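Local coordinates for uncharacterized protein (Bacteroides dorei DSM 17855, PDB 5TGF) that is probably a serine hydrolase of the beta-lactamase-related family, with its substrate unknown, at residues Ile17-Ile31 against Phe306-Phe320. Sequence-based numbering, arbitrary orientation.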
loop_
_atom_site.group_PDB
_atom_site.type_symbol
_atom_site.label_atom_id
_atom_site.label_comp_id
_atom_site.label_asym_id
_atom_site.label_seq_id
_atom_site.Cartn_x
_atom_site.Cartn_y
_atom_site.Cartn_z
ATOM N N ILE A 17 -3.940 11.027 19.057
ATOM C CA ILE A 17 -2.793 11.505 18.283
ATOM C C ILE A 17 -1.896 12.438 19.138
ATOM O O ILE A 17 -0.672 12.333 19.113
ATOM C CB ILE A 17 -3.237 12.214 16.990
ATOM C CG1 ILE A 17 -4.009 11.238 16.100
ATOM C CG2 ILE A 17 -2.050 12.780 16.245
ATOM C CD1 ILE A 17 -4.683 11.857 14.897
ATOM N N SER A 18 -2.516 13.306 19.932
ATOM C CA SER A 18 -1.754 14.228 20.778
ATOM C C SER A 18 -0.913 13.471 21.793
ATOM O O SER A 18 0.242 13.845 22.054
ATOM C CB SER A 18 -2.695 15.226 21.483
ATOM O OG SER A 18 -3.349 16.037 20.530
ATOM N N SER A 19 -1.471 12.399 22.347
ATOM C CA SER A 19 -0.727 11.571 23.288
ATOM C C SER A 19 0.494 10.923 22.635
ATOM O O SER A 19 1.529 10.761 23.284
ATOM C CB SER A 19 -1.625 10.468 23.880
ATOM O OG SER A 19 -1.758 9.386 22.963
ATOM N N TRP A 20 0.382 10.491 21.382
ATOM C CA TRP A 20 1.588 10.023 20.662
ATOM C C TRP A 20 2.651 11.137 20.523
ATOM O O TRP A 20 3.840 10.885 20.635
ATOM C CB TRP A 20 1.278 9.487 19.280
ATOM C CG TRP A 20 0.315 8.326 19.239
ATOM C CD1 TRP A 20 0.090 7.391 20.229
ATOM C CD2 TRP A 20 -0.537 7.970 18.139
ATOM N NE1 TRP A 20 -0.863 6.478 19.798
ATOM C CE2 TRP A 20 -1.264 6.825 18.523
ATOM C CE3 TRP A 20 -0.724 8.488 16.849
ATOM C CZ2 TRP A 20 -2.152 6.179 17.654
ATOM C CZ3 TRP A 20 -1.656 7.867 15.998
ATOM C CH2 TRP A 20 -2.391 6.760 16.427
HETATM N N MSE A 21 2.218 12.372 20.326
HETATM C CA MSE A 21 3.159 13.490 20.184
HETATM C C MSE A 21 3.756 13.823 21.550
HETATM O O MSE A 21 4.961 14.034 21.669
HETATM C CB MSE A 21 2.470 14.732 19.610
HETATM C CG MSE A 21 1.711 14.450 18.292
HETATM SE SE MSE A 21 3.006 14.077 16.850
HETATM C CE MSE A 21 1.744 13.167 15.655
ATOM N N ASP A 22 2.931 13.810 22.595
ATOM C CA ASP A 22 3.414 14.109 23.936
ATOM C C ASP A 22 4.409 13.067 24.449
ATOM O O ASP A 22 5.354 13.416 25.161
ATOM C CB ASP A 22 2.244 14.240 24.914
ATOM C CG ASP A 22 1.336 15.413 24.586
ATOM O OD1 ASP A 22 1.778 16.340 23.882
ATOM O OD2 ASP A 22 0.148 15.379 24.966
ATOM N N LYS A 23 4.277 11.809 24.016
ATOM C CA LYS A 23 5.242 10.759 24.414
ATOM C C LYS A 23 6.468 10.681 23.521
ATOM O O LYS A 23 7.323 9.821 23.711
ATOM C CB LYS A 23 4.567 9.390 24.450
ATOM C CG LYS A 23 3.444 9.318 25.460
ATOM C CD LYS A 23 2.646 8.027 25.360
ATOM C CE LYS A 23 1.372 8.175 26.162
ATOM N NZ LYS A 23 0.442 7.045 25.931
ATOM N N GLY A 24 6.536 11.538 22.512
ATOM C CA GLY A 24 7.701 11.603 21.655
ATOM C C GLY A 24 7.817 10.456 20.633
ATOM O O GLY A 24 8.870 10.264 20.045
ATOM N N TYR A 25 6.752 9.686 20.445
ATOM C CA TYR A 25 6.766 8.638 19.429
ATOM C C TYR A 25 6.980 9.208 18.020
ATOM O O TYR A 25 7.611 8.560 17.188
ATOM C CB TYR A 25 5.474 7.852 19.417
ATOM C CG TYR A 25 5.042 7.175 20.706
ATOM C CD1 TYR A 25 5.947 6.720 21.633
ATOM C CD2 TYR A 25 3.698 6.902 20.909
ATOM C CE1 TYR A 25 5.516 6.033 22.767
ATOM C CE2 TYR A 25 3.261 6.274 22.051
ATOM C CZ TYR A 25 4.180 5.807 22.951
ATOM O OH TYR A 25 3.698 5.174 24.066
ATOM N N TYR A 26 6.331 10.339 17.725
ATOM C CA TYR A 26 6.561 11.094 16.489
ATOM C C TYR A 26 6.965 12.560 16.776
ATOM O O TYR A 26 6.508 13.120 17.778
ATOM C CB TYR A 26 5.272 11.144 15.662
ATOM C CG TYR A 26 4.672 9.799 15.363
ATOM C CD1 TYR A 26 5.240 8.974 14.408
ATOM C CD2 TYR A 26 3.499 9.384 15.975
ATOM C CE1 TYR A 26 4.666 7.750 14.076
ATOM C CE2 TYR A 26 2.926 8.160 15.669
ATOM C CZ TYR A 26 3.523 7.332 14.742
ATOM O OH TYR A 26 2.912 6.123 14.422
ATOM N N PRO A 27 7.758 13.190 15.882
ATOM C CA PRO A 27 8.059 14.622 16.037
ATOM C C PRO A 27 6.927 15.508 15.509
ATOM O O PRO A 27 6.852 16.688 15.834
ATOM C CB PRO A 27 9.334 14.803 15.198
ATOM C CG PRO A 27 9.288 13.724 14.175
ATOM C CD PRO A 27 8.528 12.585 14.781
ATOM N N GLY A 28 6.049 14.932 14.703
ATOM C CA GLY A 28 4.992 15.656 14.035
ATOM C C GLY A 28 4.129 14.646 13.303
ATOM O O GLY A 28 4.475 13.471 13.221
ATOM N N GLY A 29 3.026 15.110 12.744
ATOM C CA GLY A 29 2.123 14.266 11.987
ATOM C C GLY A 29 0.996 15.078 11.415
ATOM O O GLY A 29 0.822 16.252 11.780
ATOM N N ALA A 30 0.169 14.458 10.586
ATOM C CA ALA A 30 -1.018 15.143 10.096
ATOM C C ALA A 30 -2.075 14.122 9.731
ATOM O O ALA A 30 -1.754 13.013 9.283
ATOM C CB ALA A 30 -0.705 16.019 8.880
ATOM N N ILE A 31 -3.334 14.529 9.859
ATOM C CA ILE A 31 -4.446 13.672 9.495
ATOM C C ILE A 31 -5.516 14.431 8.716
ATOM O O ILE A 31 -5.695 15.661 8.894
ATOM C CB ILE A 31 -5.030 13.021 10.740
ATOM C CG1 ILE A 31 -6.026 11.950 10.337
ATOM C CG2 ILE A 31 -5.658 14.046 11.659
ATOM C CD1 ILE A 31 -6.221 10.910 11.396
ATOM N N PHE A 306 -3.503 9.168 7.999
ATOM C CA PHE A 306 -2.579 9.731 8.991
ATOM C C PHE A 306 -1.150 9.550 8.476
ATOM O O PHE A 306 -0.711 8.405 8.152
ATOM C CB PHE A 306 -2.752 9.023 10.342
ATOM C CG PHE A 306 -1.709 9.359 11.365
ATOM C CD1 PHE A 306 -1.733 10.587 12.045
ATOM C CD2 PHE A 306 -0.743 8.438 11.720
ATOM C CE1 PHE A 306 -0.792 10.864 13.037
ATOM C CE2 PHE A 306 0.199 8.719 12.679
ATOM C CZ PHE A 306 0.192 9.951 13.324
ATOM N N ILE A 307 -0.407 10.663 8.414
ATOM C CA ILE A 307 0.977 10.641 7.933
ATOM C C ILE A 307 1.930 11.092 9.050
ATOM O O ILE A 307 1.673 12.062 9.784
ATOM C CB ILE A 307 1.163 11.462 6.649
ATOM C CG1 ILE A 307 2.488 11.138 5.974
ATOM C CG2 ILE A 307 1.013 12.952 6.916
ATOM C CD1 ILE A 307 2.652 11.846 4.623
ATOM N N ALA A 308 3.007 10.329 9.213
ATOM C CA ALA A 308 3.984 10.511 10.234
ATOM C C ALA A 308 5.086 9.469 10.042
ATOM O O ALA A 308 4.915 8.531 9.257
ATOM C CB ALA A 308 3.356 10.364 11.615
ATOM N N HIS A 309 6.191 9.647 10.752
ATOM C CA HIS A 309 7.319 8.700 10.703
ATOM C C HIS A 309 7.849 8.534 12.126
ATOM O O HIS A 309 8.372 9.459 12.730
ATOM C CB HIS A 309 8.425 9.153 9.742
ATOM C CG HIS A 309 9.440 8.087 9.444
ATOM N ND1 HIS A 309 10.213 7.494 10.427
ATOM C CD2 HIS A 309 9.752 7.448 8.292
ATOM C CE1 HIS A 309 10.962 6.544 9.880
ATOM N NE2 HIS A 309 10.686 6.485 8.597
ATOM N N VAL A 310 7.704 7.337 12.661
ATOM C CA VAL A 310 8.118 7.031 14.057
ATOM C C VAL A 310 9.592 7.377 14.255
ATOM O O VAL A 310 10.426 7.300 13.316
ATOM C CB VAL A 310 7.808 5.531 14.403
ATOM C CG1 VAL A 310 8.827 4.618 13.714
ATOM C CG2 VAL A 310 7.768 5.270 15.904
ATOM N N GLN A 311 9.911 7.826 15.459
ATOM C CA GLN A 311 11.318 7.920 15.866
ATOM C C GLN A 311 11.631 6.781 16.794
ATOM O O GLN A 311 10.824 6.439 17.659
ATOM C CB GLN A 311 11.726 9.282 16.453
ATOM C CG GLN A 311 10.920 9.889 17.585
ATOM C CD GLN A 311 10.983 11.452 17.612
ATOM O OE1 GLN A 311 11.854 12.089 16.975
ATOM N NE2 GLN A 311 10.049 12.074 18.364
ATOM N N GLY A 312 12.758 6.135 16.535
ATOM C CA GLY A 312 13.157 4.953 17.276
ATOM C C GLY A 312 12.495 3.730 16.694
ATOM O O GLY A 312 12.129 3.707 15.528
ATOM N N GLU A 313 12.413 2.684 17.497
ATOM C CA GLU A 313 11.797 1.448 17.059
ATOM C C GLU A 313 10.300 1.631 16.936
ATOM O O GLU A 313 9.667 2.341 17.729
ATOM C CB GLU A 313 12.106 0.292 18.025
ATOM C CG GLU A 313 13.569 -0.094 17.989
ATOM C CD GLU A 313 13.873 -1.287 18.865
ATOM O OE1 GLU A 313 13.709 -2.433 18.391
ATOM O OE2 GLU A 313 14.231 -1.060 20.031
ATOM N N ALA A 314 9.752 0.925 15.962
ATOM C CA ALA A 314 8.347 0.928 15.693
ATOM C C ALA A 314 7.559 0.329 16.863
ATOM O O ALA A 314 6.446 0.752 17.129
ATOM C CB ALA A 314 8.086 0.136 14.412
ATOM N N ASN A 315 8.142 -0.671 17.540
ATOM C CA ASN A 315 7.442 -1.410 18.611
ATOM C C ASN A 315 8.143 -1.131 19.940
ATOM O O ASN A 315 9.322 -1.466 20.100
ATOM C CB ASN A 315 7.461 -2.916 18.327
ATOM C CG ASN A 315 6.792 -3.269 17.012
ATOM O OD1 ASN A 315 5.581 -3.158 16.876
ATOM N ND2 ASN A 315 7.585 -3.685 16.033
ATOM N N LYS A 316 7.454 -0.425 20.825
ATOM C CA LYS A 316 8.085 0.199 21.986
ATOM C C LYS A 316 7.639 -0.517 23.268
ATOM O O LYS A 316 6.612 -1.205 23.264
ATOM C CB LYS A 316 7.721 1.671 22.045
ATOM C CG LYS A 316 8.114 2.422 20.778
ATOM C CD LYS A 316 7.918 3.913 20.977
ATOM C CE LYS A 316 8.371 4.672 19.745
ATOM N NZ LYS A 316 9.813 4.527 19.418
ATOM N N LYS A 317 8.376 -0.299 24.362
ATOM C CA LYS A 317 8.234 -1.128 25.560
ATOM C C LYS A 317 6.889 -0.933 26.248
ATOM O O LYS A 317 6.379 -1.851 26.863
ATOM C CB LYS A 317 9.400 -0.877 26.524
ATOM N N ASP A 318 6.239 0.210 26.060
ATOM C CA ASP A 318 4.898 0.396 26.599
ATOM C C ASP A 318 3.785 -0.280 25.776
ATOM O O ASP A 318 2.585 -0.086 26.028
ATOM C CB ASP A 318 4.609 1.894 26.763
ATOM C CG ASP A 318 4.803 2.685 25.457
ATOM O OD1 ASP A 318 4.924 2.056 24.378
ATOM O OD2 ASP A 318 4.857 3.935 25.534
ATOM N N GLY A 319 4.167 -1.048 24.769
ATOM C CA GLY A 319 3.172 -1.748 23.951
ATOM C C GLY A 319 2.704 -0.980 22.720
ATOM O O GLY A 319 1.974 -1.524 21.881
ATOM N N PHE A 320 3.108 0.273 22.579
ATOM C CA PHE A 320 2.770 1.030 21.354
ATOM C C PHE A 320 3.466 0.384 20.167
ATOM O O PHE A 320 4.608 -0.091 20.270
ATOM C CB PHE A 320 3.186 2.503 21.487
ATOM C CG PHE A 320 3.162 3.282 20.190
ATOM C CD1 PHE A 320 2.017 3.947 19.775
ATOM C CD2 PHE A 320 4.313 3.382 19.418
ATOM C CE1 PHE A 320 2.020 4.666 18.581
ATOM C CE2 PHE A 320 4.333 4.147 18.257
ATOM C CZ PHE A 320 3.193 4.779 17.838
HETATM O O HOH W 1 10.210 7.669 20.562
HETATM O O HOH W 2 6.664 12.197 12.045
#
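Gly24 O is gripped twice: by Gln311 NE2 at 2.7 Å, which comes from above the carbonyl plane, and by a water that also donates to Gln311 O. Just after helix 11-22, Gly24 turns the chain with positive phi in a Schellman motif. Strands 28-35 and 302-307 are neighbours in the antiparallel sheet of the beta-lactamase fold; helix 11-22 packs against the second strand and the loop after it. Ala30 and Ile307 form a hydrogen-bonded pair, with Ile307 N 2.8 Å from Ala30 O. Beyond the strands, Gln311 N also donates to Tyr25 O. A second water bridges Gly28 O and His309 N.

Trp20, Tyr25, Tyr26, Phe306 and Phe320 form an aromatic cluster drawn from both segments. Phe320 stacks face to face on Tyr25, the planes 20° apart, and turns its edge to the face of Trp20. With CG anti to the backbone N (chi1 170°), Phe306 reaches toward Trp20 of the helix. There the Trp20 edge meets its face in an offset edge-to-face pair, and its own edge points at the face of Tyr26. Leu329 of helix 328-337 touches both Trp20 and Phe306. Ala308 CB sits over the Tyr26 ring in a CH-pi contact, 3.9 Å from the ring centroid.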